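Local structure of Exo-poly-alpha-D-galacturonosidase (Thermotoga maritima, 3JUR) at residues I23-V28 against G59-V64; R49-L54 against H75-I80; E81-G86 against A126-G131. The protein probably hydrolyses the galacturonic acid chains of pectin, as a tetrameric, hyperthermoactive exopolygalacturonase of glycoside hydrolase family 28. One frame throughout, in Å; residues are numbered along the deposited sequence.

Contact 1 (I23-V28 against G59-V64); sequences IPDREV and GGRLIV
Gly60 CA lies close under the Arg26 carbonyl, 3.3 Å from Arg26 O, where a CB would collide with that oxygen. Next to it, Pro24 CB rests 3.8 Å from Gly59 O, and a CB on Gly59 would be tight against Pro24 CG. The backbones then run on as parallel strands. Arg61 N donates to Arg26 O at 2.8 Å, Val28 N to Arg61 O, and Ile63 N to Val28 O in a nearly straight bond (178°). The pairing lies at the N-terminal end of the parallel beta-helix of this family; helix 44-57, which connects the two strands, covers the face of Val28 and Leu62 through Leu54 and Ala50. The opposite face, with Glu27 and Arg61, is the solvent side. There the Arg61 chain bends at chi3 (-62°), and its guanidinium passes one face over Arg26 O while its edge meets two acids. NH2 reaches Glu27 OE2 at 2.6 Å from above the carboxylate plane, with the two flat groups 78° apart; the added bond from NE is weak. Arg61 NH1 makes a salt bridge to Asp25 OD1, its hydrogen bond weak at 3.3 Å, and the aspartate side chain runs alongside. Glu27 CD also lies 3.4 Å from Ile63 CD1. Beside the end of helix 44-57, Arg26 NH1 donates to Gly59 O at 2.8 Å, the oxygen lying in the guanidinium plane and the donor above the carbonyl plane, and the arginine also touches Gln57.

Contact 2 (R49-L54 against H75-I80); sequences RAIEEL and HLKSNI
Ile51 points from helix 44-57 at the backbone of 75-80, the connection that turns strand 68-75 into strand 80-84 in the first coils of the parallel beta-helix. Its CG1 stands anti to the carbonyl carbon (chi1 -72°) and the chain runs on extended, which carries CD1 to 3.3 Å from His75 O and 4.2 Å from Leu76 CD2. CG2 meets the Lys77 chain, and Leu54 CB adds an apolar contact of 3.7 Å to Ile80 CD1; behind them Leu62 touches both Ile51 and Leu54. Were Ile51 cut back to an alanine, the helix would probably be left with a gap toward Leu76 and Ile80, and Lys77 CG without its methyl neighbour. Within the helix, the backbone acceptors Arg49 O and Ala50 O are taken by Glu53 N and Leu54 N. Several polar groups of 75-80, where Lys77 to Ile80 form a type II turn with Asn79 at positive phi, are met by residues of the next coil. His75 NE2 bonds with Ser114 OG, Ser78 OG pairs with Glu123 N, and Asn79 OD1 accepts from Asn124 ND2, an amide-to-amide bond between consecutive coils. On the backbone, Asn79 bonds with Gly60 of the preceding coil and Glu123 of the next, and Ile80 with Ala126. The one polar bond between helix and loop lies at the solvent-facing edge: Lys77, extended beyond CG, crosses to Glu52, whose chain bends at chi2 (54°), and NZ meets OE1 of Glu52 nearly along its C-O bond at 3.1 Å.

Contact 3 (E81-G86 against A126-G131); sequences ELHVKG and AITGSG
Thr128 OG1 sits between Glu81 and His83 and is bonded to both. Turned between the backbone N and the carbonyl carbon (chi1 70°), it rises from the strand toward the two side chains, each crossing the threonine at roughly a right angle. It donates to Glu81 OE2 at 2.7 Å, meeting that oxygen from above the carboxylate plane, and accepts from His83 ND1 at 2.9 Å. The second bond is nearly straight (168°) and lies in the imidazole plane, so the ring presents its edge to the hydroxyl and its rotation is tied to the threonine. Beside this polar row, Glu81 CG packs on Ala126 CB at 3.9 Å. Leu82 and Ile127 point to the other face, where their CB and CG1 make a looser apolar contact. Between the faces the parallel strands are joined by Leu82 N to Ala126 O, Thr128 N to Leu82 O and Val84 N to Thr128 O. Beyond the strand, 129-131 closes on the Val84 carbonyl. Gly129 and Gly131 both lie where a CB would clash with Val84 O, and Gly131 N donates to that oxygen at 2.7 Å, from above the carbonyl plane. At the exposed end a water donates to Lys85 O and bonds with Ser130 OG. Strand 80-84 lies between 60-64 and 125-128 as successive coils of the beta-helix: Leu82 packs back on Leu62 and Val64, while on the far side Ala126 and Thr128 touch Leu202 and Glu204 of strand 201-204, and Ile127 reaches Val193 and Phe195 of strand 193-196.

Contacts 1 and 3 are parallel pairings in one run of strands, joined by the pairing of 60-64 with 80-84, where Leu62 N and Val64 O bond to Glu81 O and Lys85 N. Their polar faces differ: charged pairs around an arginine at the end of the fold in contact 1, a neutral hydroxyl shared by an acid and an imidazole in contact 3. Contact 2 is helix against loop, with an apolar middle and a salt bridge at its edge; the same helix 44-57 covers the Val28-Leu62 face of contact 1, and Ile80 O to Ala126 N ties contact 2 to contact 3. More touching residues are buried in contacts 2 (4 of 7) and 3 (6 of 12) than in contact 1 (3 of 11).

Contact 1 (I23-V28 against G59-V64)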
ATOM      1  N   ILE D  23      39.318 -16.996 -35.322  1.00 28.74           N
ATOM      2  CA  ILE D  23      40.307 -16.091 -35.900  1.00 28.74           C
ATOM      3  C   ILE D  23      41.621 -16.856 -36.001  1.00 28.67           C
ATOM      4  O   ILE D  23      42.117 -17.353 -34.987  1.00 28.67           O
ATOM      5  CB  ILE D  23      40.495 -14.797 -35.038  1.00 28.54           C
ATOM      6  CG1 ILE D  23      39.177 -14.011 -34.896  1.00 28.36           C
ATOM      7  CG2 ILE D  23      41.622 -13.927 -35.587  1.00 28.77           C
ATOM      8  CD1 ILE D  23      38.631 -13.381 -36.184  1.00 27.48           C
ATOM      9  N   PRO D  24      42.184 -16.964 -37.225  1.00 28.92           N
ATOM     10  CA  PRO D  24      43.441 -17.688 -37.445  1.00 28.84           C
ATOM     11  C   PRO D  24      44.533 -17.302 -36.444  1.00 29.00           C
ATOM     12  O   PRO D  24      44.654 -16.130 -36.075  1.00 28.89           O
ATOM     13  CB  PRO D  24      43.844 -17.259 -38.859  1.00 28.83           C
ATOM     14  CG  PRO D  24      42.560 -16.964 -39.539  1.00 28.96           C
ATOM     15  CD  PRO D  24      41.652 -16.396 -38.481  1.00 28.89           C
ATOM     16  N   ASP D  25      45.313 -18.292 -36.009  1.00 29.14           N
ATOM     17  CA  ASP D  25      46.409 -18.062 -35.070  1.00 29.20           C
ATOM     18  C   ASP D  25      47.599 -17.460 -35.814  1.00 29.03           C
ATOM     19  O   ASP D  25      48.450 -18.176 -36.348  1.00 29.17           O
ATOM     20  CB  ASP D  25      46.797 -19.364 -34.354  1.00 29.35           C
ATOM     21  CG  ASP D  25      47.593 -19.118 -33.078  1.00 30.01           C
ATOM     22  OD1 ASP D  25      47.266 -18.169 -32.333  1.00 30.79           O
ATOM     23  OD2 ASP D  25      48.544 -19.886 -32.810  1.00 30.80           O
ATOM     24  N   ARG D  26      47.635 -16.132 -35.844  1.00 28.82           N
ATOM     25  CA  ARG D  26      48.558 -15.371 -36.678  1.00 28.65           C
ATOM     26  C   ARG D  26      48.367 -13.905 -36.305  1.00 28.57           C
ATOM     27  O   ARG D  26      47.229 -13.452 -36.155  1.00 28.46           O
ATOM     28  CB  ARG D  26      48.204 -15.592 -38.155  1.00 28.65           C
ATOM     29  CG  ARG D  26      49.301 -15.308 -39.147  1.00 28.36           C
ATOM     30  CD  ARG D  26      48.793 -15.452 -40.584  1.00 28.18           C
ATOM     31  NE  ARG D  26      48.615 -16.847 -41.001  1.00 27.38           N
ATOM     32  CZ  ARG D  26      47.452 -17.407 -41.335  1.00 27.11           C
ATOM     33  NH1 ARG D  26      46.323 -16.706 -41.320  1.00 26.16           N
ATOM     34  NH2 ARG D  26      47.417 -18.680 -41.696  1.00 26.66           N
ATOM     35  N   GLU D  27      49.464 -13.170 -36.134  1.00 28.38           N
ATOM     36  CA  GLU D  27      49.380 -11.754 -35.757  1.00 28.30           C
ATOM     37  C   GLU D  27      50.490 -10.876 -36.334  1.00 28.10           C
ATOM     38  O   GLU D  27      51.637 -11.304 -36.472  1.00 28.04           O
ATOM     39  CB  GLU D  27      49.324 -11.591 -34.232  1.00 28.43           C
ATOM     40  CG  GLU D  27      50.586 -12.027 -33.490  1.00 28.91           C
ATOM     41  CD  GLU D  27      50.479 -11.875 -31.977  1.00 29.75           C
ATOM     42  OE1 GLU D  27      51.508 -11.559 -31.344  1.00 30.72           O
ATOM     43  OE2 GLU D  27      49.377 -12.062 -31.419  1.00 29.23           O
ATOM     44  N   VAL D  28      50.131  -9.642 -36.672  1.00 27.84           N
ATOM     45  CA  VAL D  28      51.117  -8.636 -37.058  1.00 27.40           C
ATOM     46  C   VAL D  28      50.896  -7.363 -36.225  1.00 27.11           C
ATOM     47  O   VAL D  28      49.787  -7.108 -35.748  1.00 27.02           O
ATOM     48  CB  VAL D  28      51.095  -8.330 -38.579  1.00 27.46           C
ATOM     49  CG1 VAL D  28      52.468  -7.872 -39.034  1.00 27.64           C
ATOM     50  CG2 VAL D  28      50.707  -9.560 -39.386  1.00 27.64           C
ATOM     51  N   GLY D  59      44.033 -14.245 -42.871  1.00 26.76           N
ATOM     52  CA  GLY D  59      43.477 -13.602 -41.685  1.00 26.48           C
ATOM     53  C   GLY D  59      44.367 -13.671 -40.460  1.00 26.24           C
ATOM     54  O   GLY D  59      45.475 -14.206 -40.507  1.00 26.37           O
ATOM     55  N   GLY D  60      43.874 -13.121 -39.357  1.00 26.22           N
ATOM     56  CA  GLY D  60      44.618 -13.092 -38.105  1.00 25.93           C
ATOM     57  C   GLY D  60      44.349 -11.837 -37.304  1.00 25.75           C
ATOM     58  O   GLY D  60      43.359 -11.143 -37.548  1.00 25.55           O
ATOM     59  N   ARG D  61      45.245 -11.550 -36.357  1.00 25.62           N
ATOM     60  CA  ARG D  61      45.106 -10.428 -35.429  1.00 25.77           C
ATOM     61  C   ARG D  61      46.017  -9.258 -35.802  1.00 25.42           C
ATOM     62  O   ARG D  61      47.207  -9.442 -36.068  1.00 25.65           O
ATOM     63  CB  ARG D  61      45.390 -10.872 -33.978  1.00 25.91           C
ATOM     64  CG  ARG D  61      44.581 -12.102 -33.501  1.00 27.58           C
ATOM     65  CD  ARG D  61      44.841 -12.480 -32.025  1.00 29.34           C
ATOM     66  NE  ARG D  61      46.237 -12.857 -31.765  1.00 31.45           N
ATOM     67  CZ  ARG D  61      46.730 -14.095 -31.844  1.00 31.88           C
ATOM     68  NH1 ARG D  61      45.958 -15.124 -32.181  1.00 32.51           N
ATOM     69  NH2 ARG D  61      48.009 -14.306 -31.578  1.00 32.38           N
ATOM     70  N   LEU D  62      45.443  -8.056 -35.828  1.00 25.08           N
ATOM     71  CA  LEU D  62      46.208  -6.823 -36.001  1.00 24.57           C
ATOM     72  C   LEU D  62      46.344  -6.152 -34.637  1.00 24.57           C
ATOM     73  O   LEU D  62      45.354  -5.714 -34.049  1.00 24.36           O
ATOM     74  CB  LEU D  62      45.530  -5.886 -37.021  1.00 24.28           C
ATOM     75  CG  LEU D  62      46.000  -4.427 -37.186  1.00 23.91           C
ATOM     76  CD1 LEU D  62      47.511  -4.308 -37.376  1.00 24.15           C
ATOM     77  CD2 LEU D  62      45.273  -3.731 -38.326  1.00 22.87           C
ATOM     78  N   ILE D  63      47.573  -6.081 -34.137  1.00 24.42           N
ATOM     79  CA  ILE D  63      47.825  -5.504 -32.821  1.00 24.23           C
ATOM     80  C   ILE D  63      48.107  -4.004 -32.922  1.00 24.17           C
ATOM     81  O   ILE D  63      49.051  -3.579 -33.593  1.00 24.12           O
ATOM     82  CB  ILE D  63      48.965  -6.255 -32.070  1.00 24.40           C
ATOM     83  CG1 ILE D  63      48.523  -7.686 -31.732  1.00 24.04           C
ATOM     84  CG2 ILE D  63      49.373  -5.508 -30.792  1.00 24.57           C
ATOM     85  CD1 ILE D  63      49.668  -8.644 -31.474  1.00 24.58           C
ATOM     86  N   VAL D  64      47.255  -3.219 -32.269  1.00 24.06           N
ATOM     87  CA  VAL D  64      47.447  -1.782 -32.116  1.00 24.23           C
ATOM     88  C   VAL D  64      47.920  -1.537 -30.680  1.00 24.55           C
ATOM     89  O   VAL D  64      47.113  -1.589 -29.747  1.00 24.90           O
ATOM     90  CB  VAL D  64      46.130  -0.989 -32.374  1.00 24.22           C
ATOM     91  CG1 VAL D  64      46.374   0.510 -32.284  1.00 24.01           C
ATOM     92  CG2 VAL D  64      45.519  -1.357 -33.721  1.00 23.49           C
TER

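Contact 2 (R49-L54 against H75-I80)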
ATOM      1  N   ARG D  49      47.671  -1.536 -45.112  1.00 25.18           N
ATOM      2  CA  ARG D  49      48.707  -2.497 -45.485  1.00 25.34           C
ATOM      3  C   ARG D  49      48.767  -3.669 -44.503  1.00 24.96           C
ATOM      4  O   ARG D  49      48.993  -4.811 -44.906  1.00 24.63           O
ATOM      5  CB  ARG D  49      50.067  -1.810 -45.580  1.00 25.41           C
ATOM      6  CG  ARG D  49      50.854  -2.168 -46.828  1.00 26.90           C
ATOM      7  CD  ARG D  49      52.311  -1.716 -46.712  1.00 28.96           C
ATOM      8  NE  ARG D  49      52.424  -0.412 -46.053  1.00 30.10           N
ATOM      9  CZ  ARG D  49      53.495   0.010 -45.384  1.00 30.36           C
ATOM     10  NH1 ARG D  49      54.572  -0.761 -45.266  1.00 29.86           N
ATOM     11  NH2 ARG D  49      53.482   1.211 -44.823  1.00 31.13           N
ATOM     12  N   ALA D  50      48.548  -3.384 -43.219  1.00 24.78           N
ATOM     13  CA  ALA D  50      48.535  -4.423 -42.186  1.00 24.57           C
ATOM     14  C   ALA D  50      47.379  -5.405 -42.370  1.00 24.47           C
ATOM     15  O   ALA D  50      47.561  -6.612 -42.218  1.00 24.10           O
ATOM     16  CB  ALA D  50      48.497  -3.806 -40.802  1.00 24.47           C
ATOM     17  N   ILE D  51      46.199  -4.879 -42.696  1.00 24.82           N
ATOM     18  CA  ILE D  51      45.005  -5.698 -42.930  1.00 25.12           C
ATOM     19  C   ILE D  51      45.177  -6.576 -44.178  1.00 25.68           C
ATOM     20  O   ILE D  51      44.817  -7.759 -44.167  1.00 25.61           O
ATOM     21  CB  ILE D  51      43.714  -4.825 -43.012  1.00 25.04           C
ATOM     22  CG1 ILE D  51      43.341  -4.298 -41.618  1.00 25.06           C
ATOM     23  CG2 ILE D  51      42.538  -5.610 -43.605  1.00 24.51           C
ATOM     24  CD1 ILE D  51      42.254  -3.235 -41.599  1.00 24.16           C
ATOM     25  N   GLU D  52      45.739  -5.993 -45.236  1.00 26.11           N
ATOM     26  CA  GLU D  52      46.003  -6.721 -46.477  1.00 27.05           C
ATOM     27  C   GLU D  52      47.085  -7.797 -46.300  1.00 27.18           C
ATOM     28  O   GLU D  52      46.949  -8.901 -46.829  1.00 27.14           O
ATOM     29  CB  GLU D  52      46.338  -5.751 -47.624  1.00 27.23           C
ATOM     30  CG  GLU D  52      46.893  -6.389 -48.917  1.00 28.80           C
ATOM     31  CD  GLU D  52      46.008  -7.494 -49.504  1.00 30.66           C
ATOM     32  OE1 GLU D  52      44.766  -7.453 -49.329  1.00 32.59           O
ATOM     33  OE2 GLU D  52      46.567  -8.408 -50.150  1.00 31.53           O
ATOM     34  N   GLU D  53      48.141  -7.483 -45.550  1.00 27.51           N
ATOM     35  CA  GLU D  53      49.172  -8.478 -45.245  1.00 28.03           C
ATOM     36  C   GLU D  53      48.567  -9.675 -44.508  1.00 27.96           C
ATOM     37  O   GLU D  53      48.881 -10.821 -44.821  1.00 28.20           O
ATOM     38  CB  GLU D  53      50.327  -7.863 -44.447  1.00 28.16           C
ATOM     39  CG  GLU D  53      51.535  -8.789 -44.237  1.00 29.15           C
ATOM     40  CD  GLU D  53      52.369  -8.985 -45.493  1.00 30.55           C
ATOM     41  OE1 GLU D  53      51.923  -9.701 -46.417  1.00 30.91           O
ATOM     42  OE2 GLU D  53      53.488  -8.432 -45.548  1.00 31.81           O
ATOM     43  N   LEU D  54      47.691  -9.403 -43.545  1.00 27.99           N
ATOM     44  CA  LEU D  54      46.995 -10.461 -42.808  1.00 27.91           C
ATOM     45  C   LEU D  54      46.023 -11.229 -43.690  1.00 27.89           C
ATOM     46  O   LEU D  54      45.994 -12.455 -43.671  1.00 27.85           O
ATOM     47  CB  LEU D  54      46.250  -9.885 -41.602  1.00 27.72           C
ATOM     48  CG  LEU D  54      47.050  -9.656 -40.322  1.00 27.69           C
ATOM     49  CD1 LEU D  54      46.280  -8.729 -39.390  1.00 27.61           C
ATOM     50  CD2 LEU D  54      47.375 -10.977 -39.635  1.00 27.39           C
ATOM     51  N   HIS D  75      38.945  -0.133 -42.969  1.00 22.41           N
ATOM     52  CA  HIS D  75      38.137  -1.144 -43.647  1.00 22.93           C
ATOM     53  C   HIS D  75      38.624  -2.550 -43.322  1.00 23.06           C
ATOM     54  O   HIS D  75      39.711  -2.955 -43.733  1.00 23.34           O
ATOM     55  CB  HIS D  75      38.103  -0.891 -45.162  1.00 22.90           C
ATOM     56  CG  HIS D  75      37.216   0.250 -45.558  1.00 23.91           C
ATOM     57  ND1 HIS D  75      36.968   0.579 -46.873  1.00 24.61           N
ATOM     58  CD2 HIS D  75      36.508   1.131 -44.809  1.00 23.81           C
ATOM     59  CE1 HIS D  75      36.158   1.623 -46.919  1.00 24.83           C
ATOM     60  NE2 HIS D  75      35.864   1.976 -45.679  1.00 24.47           N
ATOM     61  N   LEU D  76      37.820  -3.276 -42.552  1.00 23.29           N
ATOM     62  CA  LEU D  76      38.142  -4.645 -42.178  1.00 23.61           C
ATOM     63  C   LEU D  76      37.827  -5.602 -43.326  1.00 23.74           C
ATOM     64  O   LEU D  76      37.081  -5.264 -44.242  1.00 24.20           O
ATOM     65  CB  LEU D  76      37.392  -5.047 -40.903  1.00 23.54           C
ATOM     66  CG  LEU D  76      37.730  -4.247 -39.640  1.00 24.01           C
ATOM     67  CD1 LEU D  76      36.680  -4.451 -38.553  1.00 25.26           C
ATOM     68  CD2 LEU D  76      39.126  -4.576 -39.115  1.00 24.54           C
ATOM     69  N   LYS D  77      38.434  -6.783 -43.289  1.00 23.65           N
ATOM     70  CA  LYS D  77      38.108  -7.851 -44.227  1.00 23.34           C
ATOM     71  C   LYS D  77      37.790  -9.098 -43.413  1.00 23.05           C
ATOM     72  O   LYS D  77      37.971  -9.099 -42.194  1.00 23.22           O
ATOM     73  CB  LYS D  77      39.261  -8.091 -45.211  1.00 23.38           C
ATOM     74  CG  LYS D  77      39.591  -6.877 -46.084  1.00 23.64           C
ATOM     75  CD  LYS D  77      40.688  -7.162 -47.085  1.00 26.19           C
ATOM     76  CE  LYS D  77      41.115  -5.883 -47.790  1.00 26.64           C
ATOM     77  NZ  LYS D  77      41.914  -6.167 -49.011  1.00 28.16           N
ATOM     78  N   SER D  78      37.292 -10.141 -44.074  1.00 22.70           N
ATOM     79  CA  SER D  78      36.988 -11.414 -43.420  1.00 22.29           C
ATOM     80  C   SER D  78      38.185 -12.003 -42.669  1.00 22.20           C
ATOM     81  O   SER D  78      39.326 -11.899 -43.130  1.00 21.66           O
ATOM     82  CB  SER D  78      36.480 -12.425 -44.448  1.00 22.25           C
ATOM     83  OG  SER D  78      35.142 -12.149 -44.813  1.00 22.33           O
ATOM     84  N   ASN D  79      37.908 -12.614 -41.514  1.00 21.82           N
ATOM     85  CA  ASN D  79      38.920 -13.321 -40.703  1.00 21.93           C
ATOM     86  C   ASN D  79      39.938 -12.414 -40.012  1.00 21.92           C
ATOM     87  O   ASN D  79      41.044 -12.852 -39.665  1.00 21.90           O
ATOM     88  CB  ASN D  79      39.630 -14.414 -41.522  1.00 21.83           C
ATOM     89  CG  ASN D  79      38.664 -15.416 -42.112  1.00 21.44           C
ATOM     90  OD1 ASN D  79      37.861 -16.023 -41.397  1.00 21.17           O
ATOM     91  ND2 ASN D  79      38.729 -15.591 -43.422  1.00 19.28           N
ATOM     92  N   ILE D  80      39.545 -11.160 -39.802  1.00 22.01           N
ATOM     93  CA  ILE D  80      40.408 -10.152 -39.192  1.00 22.13           C
ATOM     94  C   ILE D  80      39.925  -9.757 -37.795  1.00 22.34           C
ATOM     95  O   ILE D  80      38.743  -9.428 -37.595  1.00 22.04           O
ATOM     96  CB  ILE D  80      40.534  -8.881 -40.090  1.00 22.05           C
ATOM     97  CG1 ILE D  80      41.130  -9.224 -41.467  1.00 22.25           C
ATOM     98  CG2 ILE D  80      41.342  -7.774 -39.393  1.00 22.37           C
ATOM     99  CD1 ILE D  80      42.540  -9.819 -41.456  1.00 21.84           C
TER

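Contact 3 (E81-G86 against A126-G131)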
ATOM      1  N   GLU D  81      40.849  -9.805 -36.838  1.00 22.55           N
ATOM      2  CA  GLU D  81      40.619  -9.269 -35.501  1.00 22.83           C
ATOM      3  C   GLU D  81      41.444  -7.998 -35.311  1.00 22.63           C
ATOM      4  O   GLU D  81      42.674  -8.024 -35.419  1.00 22.85           O
ATOM      5  CB  GLU D  81      40.979 -10.303 -34.430  1.00 23.28           C
ATOM      6  CG  GLU D  81      40.770  -9.835 -32.981  1.00 24.33           C
ATOM      7  CD  GLU D  81      41.316 -10.825 -31.960  1.00 26.44           C
ATOM      8  OE1 GLU D  81      41.111 -12.046 -32.143  1.00 28.82           O
ATOM      9  OE2 GLU D  81      41.947 -10.392 -30.973  1.00 26.79           O
ATOM     10  N   LEU D  82      40.762  -6.888 -35.053  1.00 22.16           N
ATOM     11  CA  LEU D  82      41.430  -5.639 -34.731  1.00 22.01           C
ATOM     12  C   LEU D  82      41.606  -5.545 -33.210  1.00 22.06           C
ATOM     13  O   LEU D  82      40.648  -5.282 -32.483  1.00 21.73           O
ATOM     14  CB  LEU D  82      40.625  -4.457 -35.283  1.00 21.96           C
ATOM     15  CG  LEU D  82      41.139  -3.024 -35.106  1.00 21.81           C
ATOM     16  CD1 LEU D  82      42.460  -2.770 -35.854  1.00 21.97           C
ATOM     17  CD2 LEU D  82      40.065  -2.024 -35.538  1.00 21.27           C
ATOM     18  N   HIS D  83      42.833  -5.776 -32.743  1.00 22.08           N
ATOM     19  CA  HIS D  83      43.130  -5.819 -31.309  1.00 22.06           C
ATOM     20  C   HIS D  83      43.698  -4.481 -30.832  1.00 21.90           C
ATOM     21  O   HIS D  83      44.844  -4.130 -31.131  1.00 21.40           O
ATOM     22  CB  HIS D  83      44.069  -6.990 -30.994  1.00 22.38           C
ATOM     23  CG  HIS D  83      44.335  -7.186 -29.531  1.00 23.32           C
ATOM     24  ND1 HIS D  83      43.364  -7.605 -28.644  1.00 24.72           N
ATOM     25  CD2 HIS D  83      45.467  -7.035 -28.804  1.00 23.82           C
ATOM     26  CE1 HIS D  83      43.885  -7.690 -27.433  1.00 24.56           C
ATOM     27  NE2 HIS D  83      45.159  -7.350 -27.501  1.00 24.62           N
ATOM     28  N   VAL D  84      42.870  -3.735 -30.099  1.00 21.60           N
ATOM     29  CA  VAL D  84      43.178  -2.359 -29.716  1.00 21.50           C
ATOM     30  C   VAL D  84      43.625  -2.248 -28.255  1.00 21.67           C
ATOM     31  O   VAL D  84      42.814  -2.430 -27.324  1.00 21.47           O
ATOM     32  CB  VAL D  84      41.969  -1.410 -29.966  1.00 21.79           C
ATOM     33  CG1 VAL D  84      42.413   0.046 -29.896  1.00 21.78           C
ATOM     34  CG2 VAL D  84      41.326  -1.693 -31.316  1.00 21.66           C
ATOM     35  N   LYS D  85      44.912  -1.953 -28.065  1.00 21.62           N
ATOM     36  CA  LYS D  85      45.475  -1.705 -26.733  1.00 21.87           C
ATOM     37  C   LYS D  85      45.579  -0.202 -26.467  1.00 21.54           C
ATOM     38  O   LYS D  85      45.250   0.260 -25.377  1.00 21.21           O
ATOM     39  CB  LYS D  85      46.860  -2.345 -26.589  1.00 22.14           C
ATOM     40  CG  LYS D  85      46.869  -3.860 -26.505  1.00 23.95           C
ATOM     41  CD  LYS D  85      48.313  -4.357 -26.404  1.00 26.61           C
ATOM     42  CE  LYS D  85      48.395  -5.844 -26.098  1.00 28.06           C
ATOM     43  NZ  LYS D  85      49.805  -6.245 -25.799  1.00 28.91           N
ATOM     44  N   GLY D  86      46.048   0.547 -27.464  1.00 21.39           N
ATOM     45  CA  GLY D  86      46.151   2.005 -27.368  1.00 21.53           C
ATOM     46  C   GLY D  86      44.851   2.684 -27.767  1.00 21.86           C
ATOM     47  O   GLY D  86      43.767   2.155 -27.525  1.00 21.72           O
ATOM     48  N   ALA D 126      36.368  -9.416 -35.805  1.00 24.83           N
ATOM     49  CA  ALA D 126      36.337  -9.071 -34.383  1.00 24.75           C
ATOM     50  C   ALA D 126      37.064  -7.773 -34.063  1.00 24.70           C
ATOM     51  O   ALA D 126      38.055  -7.427 -34.710  1.00 24.23           O
ATOM     52  CB  ALA D 126      36.900 -10.212 -33.543  1.00 24.63           C
ATOM     53  N   ILE D 127      36.545  -7.048 -33.071  1.00 24.44           N
ATOM     54  CA  ILE D 127      37.252  -5.916 -32.480  1.00 24.10           C
ATOM     55  C   ILE D 127      37.398  -6.197 -30.986  1.00 24.15           C
ATOM     56  O   ILE D 127      36.403  -6.303 -30.271  1.00 24.07           O
ATOM     57  CB  ILE D 127      36.514  -4.584 -32.727  1.00 24.05           C
ATOM     58  CG1 ILE D 127      36.425  -4.293 -34.234  1.00 24.01           C
ATOM     59  CG2 ILE D 127      37.198  -3.439 -31.976  1.00 23.37           C
ATOM     60  CD1 ILE D 127      35.365  -3.251 -34.606  1.00 23.88           C
ATOM     61  N   THR D 128      38.638  -6.337 -30.528  1.00 23.85           N
ATOM     62  CA  THR D 128      38.921  -6.779 -29.160  1.00 23.79           C
ATOM     63  C   THR D 128      39.945  -5.849 -28.498  1.00 23.96           C
ATOM     64  O   THR D 128      40.445  -4.917 -29.135  1.00 23.88           O
ATOM     65  CB  THR D 128      39.443  -8.250 -29.122  1.00 23.73           C
ATOM     66  OG1 THR D 128      40.765  -8.314 -29.671  1.00 24.00           O
ATOM     67  CG2 THR D 128      38.535  -9.188 -29.913  1.00 23.85           C
ATOM     68  N   GLY D 129      40.252  -6.105 -27.228  1.00 23.83           N
ATOM     69  CA  GLY D 129      41.259  -5.335 -26.501  1.00 24.02           C
ATOM     70  C   GLY D 129      40.637  -4.339 -25.549  1.00 24.14           C
ATOM     71  O   GLY D 129      39.427  -4.171 -25.528  1.00 24.68           O
ATOM     72  N   SER D 130      41.465  -3.663 -24.765  1.00 24.04           N
ATOM     73  CA  SER D 130      40.966  -2.741 -23.754  1.00 24.36           C
ATOM     74  C   SER D 130      41.280  -1.279 -24.085  1.00 23.97           C
ATOM     75  O   SER D 130      41.265  -0.420 -23.199  1.00 24.18           O
ATOM     76  CB  SER D 130      41.549  -3.103 -22.391  1.00 24.10           C
ATOM     77  OG  SER D 130      42.958  -2.936 -22.424  1.00 25.98           O
ATOM     78  N   GLY D 131      41.535  -1.001 -25.358  1.00 23.49           N
ATOM     79  CA  GLY D 131      41.890   0.341 -25.796  1.00 23.12           C
ATOM     80  C   GLY D 131      40.688   1.183 -26.170  1.00 22.87           C
ATOM     81  O   GLY D 131      39.555   0.831 -25.855  1.00 23.48           O
TER
HETATM   82  O   HOH W   1      44.802  -1.109 -23.178  1.00 30.26           O